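PDB 6JYZ: putative secreted endoglycosylceramidase from Rhodococcus hoagii, which probably hydrolyses the glycosidic bond joining sugar to ceramide in galactosylceramide-type glycolipids, as a glycoside hydrolase of family 5. Local coordinates for residues 96-101 against 201-206; 90-95 against 155-160; 269-274 against 298-303. All coordinates share one frame; numbering follows the deposited sequence.

Contact 1: residues 96-101 against 201-206; sequences GAFDAA and WARLAA
R203 lays its aliphatic stem over F98 and reaches G96 with its guanidinium, joining two neighbouring outer elements of the (beta/alpha)8 barrel characteristic of glycosyl hydrolase family 5: the lead-in to helix 100-115 and the last turns of helix 193-206.

The apolar part is a CH-pi contact. R203 CB stands 3.6 Å from the centroid of the F98 ring, 15° off its normal, hence over a face. F98 is turned this way because its CG lies anti to the backbone N (chi1 -172°), which sends the ring towards the helix. L204 adds a looser touch, its CB 4.3 Å from F98 CZ. The two main side chains run past each other in opposite directions, and the ring meets the arginine along its aliphatic stem, with R203 CD following CB at 3.9 Å from F98 CG.

The polar part lies at the far end of the extended arginine chain. R203 NH1 donates to G96 O at 3.0 Å with an N-H...O angle of 160°. The acceptor lies in the guanidinium plane, while the donor sits above the carbonyl plane of G96. Two waters widen this grip: one donates to G96 O and accepts from R203 NH2, the other donates to A97 O at 2.7 Å and accepts from R203 NH1. The guanidinium is thereby bonded directly to G96 O and, through a water, to A97 O.

The loop then enters its helix through an N-cap: A101 N donates to D99 OD1 at 2.9 Å, from above the carboxylate plane.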
loop_
_atom_site.group_PDB
_atom_site.type_symbol
_atom_site.label_atom_id
_atom_site.label_comp_id
_atom_site.label_asym_id
_atom_site.label_seq_id
_atom_site.Cartn_x
_atom_site.Cartn_y
_atom_site.Cartn_z
ATOM N N GLY A 96 -11.319 -2.991 23.479
ATOM C CA GLY A 96 -12.697 -3.289 23.130
ATOM C C GLY A 96 -13.413 -2.122 22.470
ATOM O O GLY A 96 -14.521 -2.348 21.988
ATOM N N ALA A 97 -12.849 -0.918 22.442
ATOM C CA ALA A 97 -13.535 0.227 21.808
ATOM C C ALA A 97 -13.544 0.107 20.293
ATOM O O ALA A 97 -12.679 -0.606 19.718
ATOM C CB ALA A 97 -12.870 1.520 22.181
ATOM N N PHE A 98 -14.452 0.786 19.639
ATOM C CA PHE A 98 -14.429 0.872 18.188
ATOM C C PHE A 98 -14.863 2.285 17.857
ATOM O O PHE A 98 -16.034 2.646 18.036
ATOM C CB PHE A 98 -15.339 -0.167 17.562
ATOM C CG PHE A 98 -15.192 -0.229 16.042
ATOM C CD1 PHE A 98 -14.011 -0.677 15.456
ATOM C CD2 PHE A 98 -16.221 0.221 15.225
ATOM C CE1 PHE A 98 -13.918 -0.741 14.051
ATOM C CE2 PHE A 98 -16.121 0.177 13.812
ATOM C CZ PHE A 98 -14.941 -0.297 13.262
ATOM N N ASP A 99 -13.927 3.148 17.433
ATOM C CA ASP A 99 -14.203 4.573 17.294
ATOM C C ASP A 99 -14.866 4.890 15.974
ATOM O O ASP A 99 -14.199 4.970 14.894
ATOM C CB ASP A 99 -12.946 5.409 17.453
ATOM C CG ASP A 99 -13.206 6.903 17.461
ATOM O OD1 ASP A 99 -14.396 7.293 17.273
ATOM O OD2 ASP A 99 -12.229 7.650 17.628
ATOM N N ALA A 100 -16.185 4.986 15.969
ATOM C CA ALA A 100 -16.935 5.265 14.761
ATOM C C ALA A 100 -16.650 6.646 14.209
ATOM O O ALA A 100 -16.910 6.845 13.011
ATOM C CB ALA A 100 -18.429 5.147 15.092
ATOM N N ALA A 101 -16.166 7.591 15.009
ATOM C CA ALA A 101 -15.815 8.864 14.446
ATOM C C ALA A 101 -14.550 8.738 13.576
ATOM O O ALA A 101 -14.427 9.424 12.551
ATOM C CB ALA A 101 -15.556 9.905 15.513
ATOM N N TRP A 201 -10.732 -5.720 12.960
ATOM C CA TRP A 201 -10.841 -5.896 11.514
ATOM C C TRP A 201 -12.249 -6.298 11.121
ATOM O O TRP A 201 -12.785 -5.802 10.141
ATOM C CB TRP A 201 -9.866 -6.979 10.999
ATOM C CG TRP A 201 -8.714 -6.406 10.229
ATOM C CD1 TRP A 201 -7.379 -6.646 10.419
ATOM C CD2 TRP A 201 -8.802 -5.514 9.090
ATOM N NE1 TRP A 201 -6.628 -5.982 9.476
ATOM C CE2 TRP A 201 -7.491 -5.254 8.642
ATOM C CE3 TRP A 201 -9.885 -4.886 8.426
ATOM C CZ2 TRP A 201 -7.220 -4.402 7.555
ATOM C CZ3 TRP A 201 -9.592 -4.036 7.371
ATOM C CH2 TRP A 201 -8.272 -3.767 6.953
ATOM N N ALA A 202 -12.871 -7.217 11.853
ATOM C CA ALA A 202 -14.247 -7.645 11.531
ATOM C C ALA A 202 -15.195 -6.449 11.614
ATOM O O ALA A 202 -16.026 -6.243 10.698
ATOM C CB ALA A 202 -14.654 -8.752 12.474
ATOM N N ARG A 203 -15.038 -5.642 12.661
ATOM C CA ARG A 203 -15.919 -4.472 12.840
ATOM C C ARG A 203 -15.709 -3.513 11.682
ATOM O O ARG A 203 -16.670 -2.922 11.167
ATOM C CB ARG A 203 -15.606 -3.805 14.179
ATOM C CG ARG A 203 -16.125 -4.652 15.340
ATOM C CD ARG A 203 -15.567 -4.083 16.632
ATOM N NE ARG A 203 -16.230 -4.752 17.762
ATOM C CZ ARG A 203 -15.978 -4.424 19.003
ATOM N NH1 ARG A 203 -14.979 -3.656 19.355
ATOM N NH2 ARG A 203 -16.789 -4.935 19.948
ATOM N N LEU A 204 -14.462 -3.295 11.234
ATOM C CA LEU A 204 -14.222 -2.377 10.123
ATOM C C LEU A 204 -14.737 -2.939 8.821
ATOM O O LEU A 204 -15.324 -2.166 8.024
ATOM C CB LEU A 204 -12.712 -2.079 10.065
ATOM C CG LEU A 204 -12.323 -1.062 8.988
ATOM C CD1 LEU A 204 -13.034 0.281 9.212
ATOM C CD2 LEU A 204 -10.827 -0.866 8.951
ATOM N N ALA A 205 -14.571 -4.241 8.573
ATOM C CA ALA A 205 -15.096 -4.775 7.324
ATOM C C ALA A 205 -16.603 -4.609 7.288
ATOM O O ALA A 205 -17.176 -4.394 6.203
ATOM C CB ALA A 205 -14.718 -6.252 7.196
ATOM N N ALA A 206 -17.279 -4.815 8.396
ATOM C CA ALA A 206 -18.730 -4.632 8.421
ATOM C C ALA A 206 -19.109 -3.216 7.957
ATOM O O ALA A 206 -20.171 -3.082 7.301
ATOM C CB ALA A 206 -19.312 -4.939 9.812
HETATM O O HOH W 1 -16.042 -4.556 22.747
HETATM O O HOH W 2 -12.691 -2.674 17.937
#

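Contact 2: residues 90-95 against 155-160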
loop_
_atom_site.group_PDB
_atom_site.type_symbol
_atom_site.label_atom_id
_atom_site.label_comp_id
_atom_site.label_asym_id
_atom_site.label_seq_id
_atom_site.Cartn_x
_atom_site.Cartn_y
_atom_site.Cartn_z
ATOM N N ALA A 90 -6.099 4.096 16.455
ATOM C CA ALA A 90 -7.228 5.060 16.342
ATOM C C ALA A 90 -8.526 4.295 16.267
ATOM O O ALA A 90 -9.544 4.790 16.769
ATOM C CB ALA A 90 -7.004 5.898 15.103
ATOM N N LEU A 91 -8.590 3.089 15.742
ATOM C CA LEU A 91 -9.820 2.339 15.702
ATOM C C LEU A 91 -10.169 1.863 17.105
ATOM O O LEU A 91 -11.375 1.799 17.476
ATOM C CB LEU A 91 -9.691 1.106 14.812
ATOM C CG LEU A 91 -9.629 1.447 13.321
ATOM C CD1 LEU A 91 -8.984 0.293 12.510
ATOM C CD2 LEU A 91 -11.038 1.763 12.774
ATOM N N GLU A 92 -9.206 1.404 17.900
ATOM C CA GLU A 92 -9.436 0.727 19.182
ATOM C C GLU A 92 -8.598 1.404 20.226
ATOM O O GLU A 92 -7.552 0.889 20.703
ATOM C CB GLU A 92 -9.101 -0.753 19.064
ATOM C CG GLU A 92 -9.629 -1.513 20.296
ATOM C CD GLU A 92 -9.447 -3.003 20.250
ATOM O OE1 GLU A 92 -8.726 -3.577 19.381
ATOM O OE2 GLU A 92 -10.077 -3.686 21.126
ATOM N N PRO A 93 -8.946 2.643 20.671
ATOM C CA PRO A 93 -8.044 3.430 21.519
ATOM C C PRO A 93 -7.994 2.948 22.950
ATOM O O PRO A 93 -7.040 3.233 23.642
ATOM C CB PRO A 93 -8.640 4.860 21.444
ATOM C CG PRO A 93 -10.110 4.601 21.066
ATOM C CD PRO A 93 -10.034 3.438 20.080
ATOM N N THR A 94 -9.007 2.225 23.368
ATOM C CA THR A 94 -9.004 1.572 24.649
ATOM C C THR A 94 -9.467 0.151 24.374
ATOM O O THR A 94 -10.106 -0.158 23.336
ATOM C CB THR A 94 -9.943 2.253 25.699
ATOM O OG1 THR A 94 -11.304 2.182 25.230
ATOM C CG2 THR A 94 -9.544 3.705 25.933
ATOM N N PRO A 95 -9.165 -0.843 25.215
ATOM C CA PRO A 95 -9.454 -2.229 24.875
ATOM C C PRO A 95 -10.940 -2.480 24.628
ATOM O O PRO A 95 -11.779 -2.165 25.487
ATOM C CB PRO A 95 -8.995 -3.063 26.119
ATOM C CG PRO A 95 -8.038 -2.122 26.785
ATOM C CD PRO A 95 -8.447 -0.693 26.504
ATOM N N PRO A 155 -2.143 0.412 19.635
ATOM C CA PRO A 155 -2.312 1.301 20.798
ATOM C C PRO A 155 -1.442 0.876 21.971
ATOM O O PRO A 155 -0.915 -0.247 22.047
ATOM C CB PRO A 155 -3.801 1.105 21.144
ATOM C CG PRO A 155 -4.168 -0.274 20.630
ATOM C CD PRO A 155 -3.302 -0.466 19.359
ATOM N N GLU A 156 -1.309 1.814 22.927
ATOM C CA GLU A 156 -0.433 1.573 24.056
ATOM C C GLU A 156 -0.867 0.350 24.855
ATOM O O GLU A 156 -0.028 -0.435 25.292
ATOM C CB GLU A 156 -0.372 2.831 24.898
ATOM C CG GLU A 156 0.721 2.798 25.982
ATOM C CD GLU A 156 0.847 4.094 26.759
ATOM O OE1 GLU A 156 -0.116 4.883 26.778
ATOM O OE2 GLU A 156 1.932 4.329 27.254
ATOM N N TRP A 157 -2.180 0.210 25.070
ATOM C CA TRP A 157 -2.674 -0.879 25.898
ATOM C C TRP A 157 -2.336 -2.242 25.312
ATOM O O TRP A 157 -2.331 -3.258 26.018
ATOM C CB TRP A 157 -4.206 -0.732 26.148
ATOM C CG TRP A 157 -5.041 -0.816 24.879
ATOM C CD1 TRP A 157 -5.532 0.258 24.165
ATOM C CD2 TRP A 157 -5.453 -2.017 24.194
ATOM N NE1 TRP A 157 -6.260 -0.199 23.098
ATOM C CE2 TRP A 157 -6.174 -1.586 23.047
ATOM C CE3 TRP A 157 -5.301 -3.401 24.401
ATOM C CZ2 TRP A 157 -6.679 -2.496 22.106
ATOM C CZ3 TRP A 157 -5.863 -4.313 23.514
ATOM C CH2 TRP A 157 -6.513 -3.828 22.361
ATOM N N ALA A 158 -2.100 -2.320 23.981
ATOM C CA ALA A 158 -1.795 -3.570 23.288
ATOM C C ALA A 158 -0.292 -3.802 23.182
ATOM O O ALA A 158 0.077 -4.792 22.502
ATOM C CB ALA A 158 -2.432 -3.601 21.918
ATOM N N THR A 159 0.548 -2.950 23.735
ATOM C CA THR A 159 1.991 -2.960 23.521
ATOM C C THR A 159 2.677 -3.578 24.753
ATOM O O THR A 159 2.660 -2.988 25.840
ATOM C CB THR A 159 2.476 -1.543 23.326
ATOM O OG1 THR A 159 1.860 -1.034 22.118
ATOM C CG2 THR A 159 3.985 -1.496 23.099
ATOM N N LEU A 160 3.189 -4.785 24.582
ATOM C CA LEU A 160 3.678 -5.647 25.665
ATOM C C LEU A 160 5.161 -5.950 25.397
ATOM O O LEU A 160 5.502 -6.932 24.753
ATOM C CB LEU A 160 2.827 -6.910 25.745
ATOM C CG LEU A 160 1.319 -6.654 25.953
ATOM C CD1 LEU A 160 0.574 -7.978 25.867
ATOM C CD2 LEU A 160 1.061 -5.914 27.280
#
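W157 NE1 donates to E92 O at 2.9 Å, with the oxygen almost exactly in the ring plane and an N-H...O angle of 156°. Next along this edge is P93 O, 3.4 Å from W157 CD1. The same glutamate meets the indole a second time through its side chain: E92 CD lies 3.4 Å from W157 CZ2, and the carboxylate and indole planes are 69° apart, with the side chains crossing at roughly a right angle. The carboxylate is held in place by W88 NE1 and the hydroxyl of T200, both bonded to OE1, and by G96 N, which donates to OE2.

The indole is sandwiched as well as edge-bonded. Over one face lies the P95 ring, whose CD sits 3.8 Å from the centroid of the five-membered ring in a CH-pi contact and whose CG is 3.7 Å from W157 CD2. P155 and A158 lie against the opposite face. W157 can fold back between prolines because its CG takes the crowded position between backbone N and carbonyl carbon (chi1 63°). P155 also meets the other segment, its CG being 3.6 Å from E92 O.

The short 3-10 turn carrying the tryptophan is tied at its start: P155 O accepts A158 N and T159 OG1 from opposite faces of its plane. This turn belongs to the long excursion between strand 119-124 and helix 177-187, with P155 resting on W88 and S89 of helix 88-91 and H196 of helix 193-206 meeting the W157 ring edge-to-face.

Contact 3: residues 269-274 against 298-303; sequences SAFGFD and INVSSE. With IPA (isopropyl alcohol), chain D.
The end of the short helix 268-271 is stitched to the loop that follows strand 287-289 by a main-chain bond from V300 to A270. V300 N donates to A270 O at 2.9 Å with an N-H...O angle of 160°, and it approaches in the carbonyl plane. That oxygen has a second donor, a water 3.0 Å from A270 O that in turn accepts from S301 N at 3.1 Å. A270 O thus meets one loop residue directly and the next through a water.

N299 packs beside this bond, against the main chain of A270. Its CG stands anti to the carbonyl carbon (chi1 -82°), which directs the amide along the main chain from A270 to G272, and its CB is 3.2 Å from A270 O. With an alanine here the amide is gone, and a gap would probably open beside the helix end, leaving the main chain around A270 and G272 without its packing partner. G272 has a positive phi of 86°, where a CB would jam against F271 O, and this left-handed conformation turns the chain out of the helix.

F271 and V300, both exposed, lie alongside each other, pointing the same way, with F271 CE1 3.9 Å from V300 CG2. Further on, S301 OG accepts E303 N at 3.0 Å, forming an ST turn. A bound polyether, probably from the crystallisation liquor, lies close to the V300 side chain.

S269 OG is hydrogen-bonded to E222 OE2, beyond strand 214-218. Such loops after consecutive parallel strands, here 259-262 and 287-289, are typical of the C-terminal rim of the (beta/alpha)8 barrel, where family 5 enzymes place their active site.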
loop_
_atom_site.group_PDB
_atom_site.type_symbol
_atom_site.label_atom_id
_atom_site.label_comp_id
_atom_site.label_asym_id
_atom_site.label_seq_id
_atom_site.Cartn_x
_atom_site.Cartn_y
_atom_site.Cartn_z
ATOM N N SER A 269 10.858 -6.536 2.443
ATOM C CA SER A 269 11.180 -5.151 2.119
ATOM C C SER A 269 12.643 -4.813 2.239
ATOM O O SER A 269 13.007 -3.679 1.813
ATOM C CB SER A 269 10.398 -4.198 3.012
ATOM O OG SER A 269 9.025 -4.414 2.783
ATOM N N ALA A 270 13.459 -5.679 2.846
ATOM C CA ALA A 270 14.911 -5.453 2.929
ATOM C C ALA A 270 15.705 -6.416 2.066
ATOM O O ALA A 270 16.893 -6.138 1.802
ATOM C CB ALA A 270 15.314 -5.626 4.386
ATOM N N PHE A 271 15.139 -7.514 1.600
ATOM C CA PHE A 271 15.902 -8.521 0.880
ATOM C C PHE A 271 15.330 -8.827 -0.489
ATOM O O PHE A 271 16.054 -9.448 -1.308
ATOM C CB PHE A 271 15.931 -9.850 1.661
ATOM C CG PHE A 271 16.726 -9.720 2.941
ATOM C CD1 PHE A 271 18.138 -9.745 2.862
ATOM C CD2 PHE A 271 16.154 -9.333 4.138
ATOM C CE1 PHE A 271 18.886 -9.575 4.029
ATOM C CE2 PHE A 271 16.920 -9.104 5.285
ATOM C CZ PHE A 271 18.289 -9.253 5.186
ATOM N N GLY A 272 14.063 -8.502 -0.788
ATOM C CA GLY A 272 13.500 -8.799 -2.083
ATOM C C GLY A 272 12.924 -10.195 -2.177
ATOM O O GLY A 272 12.498 -10.633 -3.253
ATOM N N PHE A 273 12.959 -10.941 -1.071
ATOM C CA PHE A 273 12.384 -12.272 -0.970
ATOM C C PHE A 273 12.296 -12.589 0.532
ATOM O O PHE A 273 12.896 -11.904 1.339
ATOM C CB PHE A 273 13.200 -13.342 -1.750
ATOM C CG PHE A 273 14.585 -13.557 -1.181
ATOM C CD1 PHE A 273 15.618 -12.710 -1.533
ATOM C CD2 PHE A 273 14.849 -14.632 -0.340
ATOM C CE1 PHE A 273 16.921 -12.928 -1.057
ATOM C CE2 PHE A 273 16.153 -14.870 0.109
ATOM C CZ PHE A 273 17.145 -13.985 -0.202
ATOM N N ASP A 274 11.614 -13.700 0.841
ATOM C CA ASP A 274 11.405 -14.115 2.233
ATOM C C ASP A 274 10.757 -15.480 2.177
ATOM O O ASP A 274 10.341 -15.953 1.111
ATOM C CB ASP A 274 10.446 -13.126 2.907
ATOM C CG ASP A 274 10.395 -13.175 4.375
ATOM O OD1 ASP A 274 11.062 -13.975 5.041
ATOM O OD2 ASP A 274 9.642 -12.252 4.858
ATOM N N ILE A 298 16.018 0.202 -1.359
ATOM C CA ILE A 298 16.366 0.218 0.054
ATOM C C ILE A 298 16.675 -1.186 0.568
ATOM O O ILE A 298 16.699 -1.383 1.798
ATOM C CB ILE A 298 15.312 0.952 0.915
ATOM C CG1 ILE A 298 13.939 0.274 0.788
ATOM C CG2 ILE A 298 15.266 2.451 0.574
ATOM C CD1 ILE A 298 12.946 0.783 1.842
ATOM N N ASN A 299 17.007 -2.131 -0.293
ATOM C CA ASN A 299 17.423 -3.447 0.200
ATOM C C ASN A 299 18.825 -3.371 0.794
ATOM O O ASN A 299 19.597 -2.451 0.519
ATOM C CB ASN A 299 17.347 -4.489 -0.914
ATOM C CG ASN A 299 15.965 -5.042 -1.133
ATOM O OD1 ASN A 299 15.001 -4.655 -0.472
ATOM N ND2 ASN A 299 15.902 -5.931 -2.104
ATOM N N VAL A 300 19.214 -4.424 1.511
ATOM C CA VAL A 300 20.572 -4.525 2.052
ATOM C C VAL A 300 21.575 -4.484 0.898
ATOM O O VAL A 300 22.611 -3.781 1.033
ATOM C CB VAL A 300 20.712 -5.819 2.880
ATOM C CG1 VAL A 300 22.174 -5.968 3.403
ATOM C CG2 VAL A 300 19.758 -5.758 4.069
ATOM N N SER A 301 21.372 -5.241 -0.158
ATOM C CA SER A 301 22.267 -5.071 -1.292
ATOM C C SER A 301 21.691 -4.112 -2.314
ATOM O O SER A 301 20.499 -4.251 -2.647
ATOM C CB SER A 301 22.441 -6.365 -1.941
ATOM O OG SER A 301 23.129 -6.157 -3.232
ATOM N N SER A 302 22.525 -3.213 -2.853
ATOM C CA SER A 302 22.112 -2.303 -3.918
ATOM C C SER A 302 22.022 -3.029 -5.265
ATOM O O SER A 302 21.479 -2.472 -6.243
ATOM C CB SER A 302 23.076 -1.079 -4.041
ATOM O OG SER A 302 24.346 -1.604 -4.441
ATOM N N GLU A 303 22.519 -4.205 -5.395
ATOM C CA GLU A 303 22.544 -4.832 -6.708
ATOM C C GLU A 303 21.641 -6.062 -6.799
ATOM O O GLU A 303 21.146 -6.380 -7.903
ATOM C CB GLU A 303 23.989 -5.141 -7.105
ATOM C CG GLU A 303 24.860 -5.710 -6.018
ATOM C CD GLU A 303 26.320 -5.295 -6.170
ATOM O OE1 GLU A 303 26.784 -5.209 -7.322
ATOM O OE2 GLU A 303 26.986 -5.024 -5.142
HETATM C C1 IPA D . 10.902 -18.445 -1.486
HETATM C C2 IPA D . 11.192 -17.188 -2.200
HETATM C C3 IPA D . 11.403 -17.454 -3.659
HETATM O O2 IPA D . 9.986 -16.436 -2.196
HETATM O O HOH W 3 19.202 -7.388 0.398
#

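In the fold
None of the three contacts belongs to the barrel core: contacts 1 and 3 are surface contacts, and contact 2 is partly buried. Contacts 1 and 2 form a continuous patch, with centres 13 Å apart and segments that alternate along the chain. L91 O and D99 N probably hydrogen-bond between them at 2.9 Å, and helix 193-206 adjoins both. Contact 3 follows later in the chain, its centre 35 Å from that of contact 1 across the chain's centre. Chemistry changes with place: a water-assisted arginine works at the barrel's outside, prolines hold the tryptophan of the partly buried contact 2, and contact 3 joins one main-chain bond to side-chain packing by N299 and V300.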